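Local coordinates for acyl carrier protein (Thermotoga maritima, PDB 1VKU) that probably carries the growing acyl chain through the steps of fatty acid biosynthesis, on a phosphopantetheine arm that is absent from this structure, at residues Ile19-Phe22 / Val23-Ala26; Gly47-Ser50 / Ile51-Ile54. One frame throughout, in Å; residues are numbered along the deposited sequence.

Contacts 1 and 2 belong to the first two long helices of a small, all-helical acyl carrier protein. Contact 1 comes first in the chain, wholly within helix 14-28; contact 2 follows after a long loop, where that loop runs into the start of helix 50-64. Their centres lie about 14 Å apart, yet the two meet through one aromatic side chain: Phe48 CZ of contact 2 packs 3.7 Å from Phe22 CE1 and 3.9 Å from Ala26 CB of contact 1. The start of the helix that holds Ser50, the predicted phosphopantetheine attachment site, is thereby packed through Phe48, two residues earlier, against the inner side of helix 14-28.

Contact 1 of 2, residues Ile19-Phe22 / Val23-Ala26; sequences IAKF and VEIA
Within helix 14-28, residues Ile19-Phe22 and Val23-Ala26 form successive turns, a local i to i+4 contact to which a salt bridge is added on one side. Four backbone bonds carry the helix forward; Ile25 N reaches Lys21 O at 2.9 Å with an N-H...O angle of 172°, while the bond from Glu24 N to Ala20 O is more bent, at 150°. Lys21 begins with CG anti to its own N (chi1 -170°), and a bend at chi2 swings CD, CE and NZ out across the helix surface to the side of Glu24, where NZ meets OE2 at 2.9 Å, approaching from above the carboxylate plane. The lysine stem also makes an apolar contact: its CG lies 3.9 Å from Ile25 CD1, so the aliphatic part covers an apolar neighbour while the ammonium pairs with the acid. Replacing Lys21 with an alanine would probably leave the Glu24 carboxylate without its cationic mate and uncover the CD1 end of Ile25. Phe22 takes the inner side. Its ring approaches the Ala26 methyl obliquely, with CE1 4.4 Å from CB, and also packs on Phe43, Leu56 and Phe60. The result is an amphipathic helix, with an i to i+3 ion pair beside a hydrophobic face turned into the acyl carrier protein helical bundle.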
loop_
_atom_site.group_PDB
_atom_site.type_symbol
_atom_site.label_atom_id
_atom_site.label_comp_id
_atom_site.label_asym_id
_atom_site.label_seq_id
_atom_site.Cartn_x
_atom_site.Cartn_y
_atom_site.Cartn_z
ATOM N N ILE A 19 5.092 -3.717 -3.710
ATOM C CA ILE A 19 4.227 -3.472 -4.862
ATOM C C ILE A 19 3.489 -4.757 -5.235
ATOM O O ILE A 19 2.301 -4.734 -5.569
ATOM C CB ILE A 19 5.028 -2.864 -6.039
ATOM C CG1 ILE A 19 5.451 -1.448 -5.670
ATOM C CG2 ILE A 19 4.193 -2.827 -7.290
ATOM C CD1 ILE A 19 6.590 -0.865 -6.555
ATOM N N ALA A 20 4.197 -5.884 -5.190
ATOM C CA ALA A 20 3.573 -7.140 -5.543
ATOM C C ALA A 20 2.462 -7.480 -4.560
ATOM O O ALA A 20 1.449 -8.035 -4.964
ATOM C CB ALA A 20 4.613 -8.287 -5.618
ATOM N N LYS A 21 2.666 -7.173 -3.276
ATOM C CA LYS A 21 1.649 -7.394 -2.265
ATOM C C LYS A 21 0.433 -6.472 -2.501
ATOM O O LYS A 21 -0.709 -6.918 -2.472
ATOM C CB LYS A 21 2.229 -7.139 -0.859
ATOM C CG LYS A 21 1.317 -7.572 0.235
ATOM C CD LYS A 21 1.287 -9.075 0.224
ATOM C CE LYS A 21 0.326 -9.566 1.202
ATOM N NZ LYS A 21 0.243 -10.994 1.028
ATOM N N PHE A 22 0.698 -5.196 -2.768
ATOM C CA PHE A 22 -0.346 -4.273 -3.168
ATOM C C PHE A 22 -1.180 -4.861 -4.332
ATOM O O PHE A 22 -2.388 -4.903 -4.250
ATOM C CB PHE A 22 0.281 -2.951 -3.568
ATOM C CG PHE A 22 -0.635 -2.018 -4.292
ATOM C CD1 PHE A 22 -1.962 -1.864 -3.916
ATOM C CD2 PHE A 22 -0.152 -1.259 -5.345
ATOM C CE1 PHE A 22 -2.797 -0.996 -4.593
ATOM C CE2 PHE A 22 -0.983 -0.380 -6.027
ATOM C CZ PHE A 22 -2.304 -0.251 -5.658
ATOM N N VAL A 23 -0.535 -5.340 -5.394
ATOM C CA VAL A 23 -1.264 -5.899 -6.550
ATOM C C VAL A 23 -2.114 -7.118 -6.147
ATOM O O VAL A 23 -3.261 -7.266 -6.592
ATOM C CB VAL A 23 -0.298 -6.191 -7.693
ATOM C CG1 VAL A 23 -0.956 -6.960 -8.851
ATOM C CG2 VAL A 23 0.232 -4.889 -8.203
ATOM N N GLU A 24 -1.566 -7.972 -5.291
ATOM C CA GLU A 24 -2.243 -9.201 -4.875
ATOM C C GLU A 24 -3.468 -8.894 -4.032
ATOM O O GLU A 24 -4.541 -9.482 -4.228
ATOM C CB GLU A 24 -1.264 -10.089 -4.096
ATOM C CG GLU A 24 -1.874 -11.214 -3.262
ATOM C CD GLU A 24 -0.942 -11.672 -2.129
ATOM O OE1 GLU A 24 0.307 -11.644 -2.291
ATOM O OE2 GLU A 24 -1.456 -12.043 -1.046
ATOM N N ILE A 25 -3.303 -7.978 -3.091
ATOM C CA ILE A 25 -4.408 -7.538 -2.248
ATOM C C ILE A 25 -5.482 -6.857 -3.091
ATOM O O ILE A 25 -6.649 -7.145 -2.939
ATOM C CB ILE A 25 -3.919 -6.572 -1.155
ATOM C CG1 ILE A 25 -3.140 -7.318 -0.066
ATOM C CG2 ILE A 25 -5.109 -5.843 -0.550
ATOM C CD1 ILE A 25 -2.383 -6.410 0.836
ATOM N N ALA A 26 -5.089 -5.958 -3.994
ATOM C CA ALA A 26 -6.075 -5.293 -4.866
ATOM C C ALA A 26 -6.893 -6.314 -5.631
ATOM O O ALA A 26 -8.100 -6.210 -5.742
ATOM C CB ALA A 26 -5.375 -4.330 -5.826
#

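Contact 2 of 2, residues Gly47-Ser50 / Ile51-Ile54; sequences GFDS and IDVI
The Phe48 ring and the Asp52 carboxylate stand almost perpendicular, their planes 86° apart, and the ring meets the Asp52 methylene obliquely, CD2 lying 3.7 Å from CB. The Phe43 ring packs edge-to-face with Phe48, and Met30 and Leu34 also touch it. The carboxylates of Asp49 and Asp52 are turned 42° against each other and share the work of starting helix 50-64. Asp49 is the N-cap: with chi1 at 75°, its CG sits between N and the carbonyl carbon, which brings OD1 to Asp52 N at 2.8 Å, nearly in line with its own C-O bond. Asp52 returns the bond, OD2 accepting from Asp49 N at 3.1 Å on the anti side and out of the carboxylate plane. This reciprocal pair is a capping box, here placed immediately around Ser50, the predicted attachment residue for phosphopantetheine. Asp49 OD1 and Asp52 OD2 lie 3.3 Å apart, two acceptors whose like charges would probably repel; the amide N-H that each accepts from is likely to offset part of this. Beyond the box along the chain, the regular helix takes over: Val53 N donates to Asp49 O at 3.0 Å, and Ile54 N to Ser50 O at 3.2 Å.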
loop_
_atom_site.group_PDB
_atom_site.type_symbol
_atom_site.label_atom_id
_atom_site.label_comp_id
_atom_site.label_asym_id
_atom_site.label_seq_id
_atom_site.Cartn_x
_atom_site.Cartn_y
_atom_site.Cartn_z
ATOM N N GLY A 47 -7.895 4.186 -9.998
ATOM C CA GLY A 47 -9.305 3.986 -9.652
ATOM C C GLY A 47 -9.587 3.684 -8.193
ATOM O O GLY A 47 -10.576 3.057 -7.892
ATOM N N PHE A 48 -8.709 4.092 -7.285
ATOM C CA PHE A 48 -8.974 3.893 -5.862
ATOM C C PHE A 48 -9.478 5.205 -5.311
ATOM O O PHE A 48 -8.806 6.235 -5.448
ATOM C CB PHE A 48 -7.705 3.501 -5.100
ATOM C CG PHE A 48 -7.210 2.110 -5.390
ATOM C CD1 PHE A 48 -6.601 1.809 -6.617
ATOM C CD2 PHE A 48 -7.300 1.120 -4.433
ATOM C CE1 PHE A 48 -6.128 0.516 -6.879
ATOM C CE2 PHE A 48 -6.832 -0.172 -4.680
ATOM C CZ PHE A 48 -6.250 -0.480 -5.896
ATOM N N ASP A 49 -10.643 5.189 -4.685
ATOM C CA ASP A 49 -11.104 6.383 -3.994
ATOM C C ASP A 49 -10.646 6.361 -2.531
ATOM O O ASP A 49 -9.875 5.499 -2.129
ATOM C CB ASP A 49 -12.614 6.583 -4.138
ATOM C CG ASP A 49 -13.436 5.637 -3.262
ATOM O OD1 ASP A 49 -12.878 4.742 -2.606
ATOM O OD2 ASP A 49 -14.671 5.723 -3.150
ATOM N N SER A 50 -11.109 7.332 -1.755
ATOM C CA SER A 50 -10.607 7.552 -0.408
ATOM C C SER A 50 -10.937 6.360 0.479
ATOM O O SER A 50 -10.133 5.991 1.336
ATOM C CB SER A 50 -11.164 8.861 0.177
ATOM O OG SER A 50 -12.595 8.844 0.205
ATOM N N ILE A 51 -12.103 5.755 0.238
ATOM C CA ILE A 51 -12.581 4.589 0.970
ATOM C C ILE A 51 -11.756 3.374 0.590
ATOM O O ILE A 51 -11.457 2.557 1.431
ATOM C CB ILE A 51 -14.070 4.325 0.685
ATOM C CG1 ILE A 51 -14.936 5.493 1.186
ATOM C CG2 ILE A 51 -14.507 3.003 1.318
ATOM C CD1 ILE A 51 -16.406 5.340 0.888
ATOM N N ASP A 52 -11.388 3.269 -0.677
ATOM C CA ASP A 52 -10.540 2.172 -1.125
ATOM C C ASP A 52 -9.149 2.256 -0.482
ATOM O O ASP A 52 -8.565 1.231 -0.151
ATOM C CB ASP A 52 -10.351 2.208 -2.633
ATOM C CG ASP A 52 -11.590 1.846 -3.396
ATOM O OD1 ASP A 52 -12.448 1.077 -2.895
ATOM O OD2 ASP A 52 -11.770 2.291 -4.539
ATOM N N VAL A 53 -8.607 3.466 -0.368
ATOM C CA VAL A 53 -7.328 3.654 0.295
ATOM C C VAL A 53 -7.380 3.187 1.750
ATOM O O VAL A 53 -6.462 2.521 2.192
ATOM C CB VAL A 53 -6.824 5.070 0.183
ATOM C CG1 VAL A 53 -5.606 5.271 1.081
ATOM C CG2 VAL A 53 -6.459 5.349 -1.256
ATOM N N ILE A 54 -8.439 3.545 2.480
ATOM C CA ILE A 54 -8.664 3.059 3.855
ATOM C C ILE A 54 -8.719 1.522 3.917
ATOM O O ILE A 54 -8.082 0.934 4.777
ATOM C CB ILE A 54 -9.950 3.676 4.451
ATOM C CG1 ILE A 54 -9.772 5.166 4.669
ATOM C CG2 ILE A 54 -10.387 2.941 5.730
ATOM C CD1 ILE A 54 -11.054 5.935 4.907
#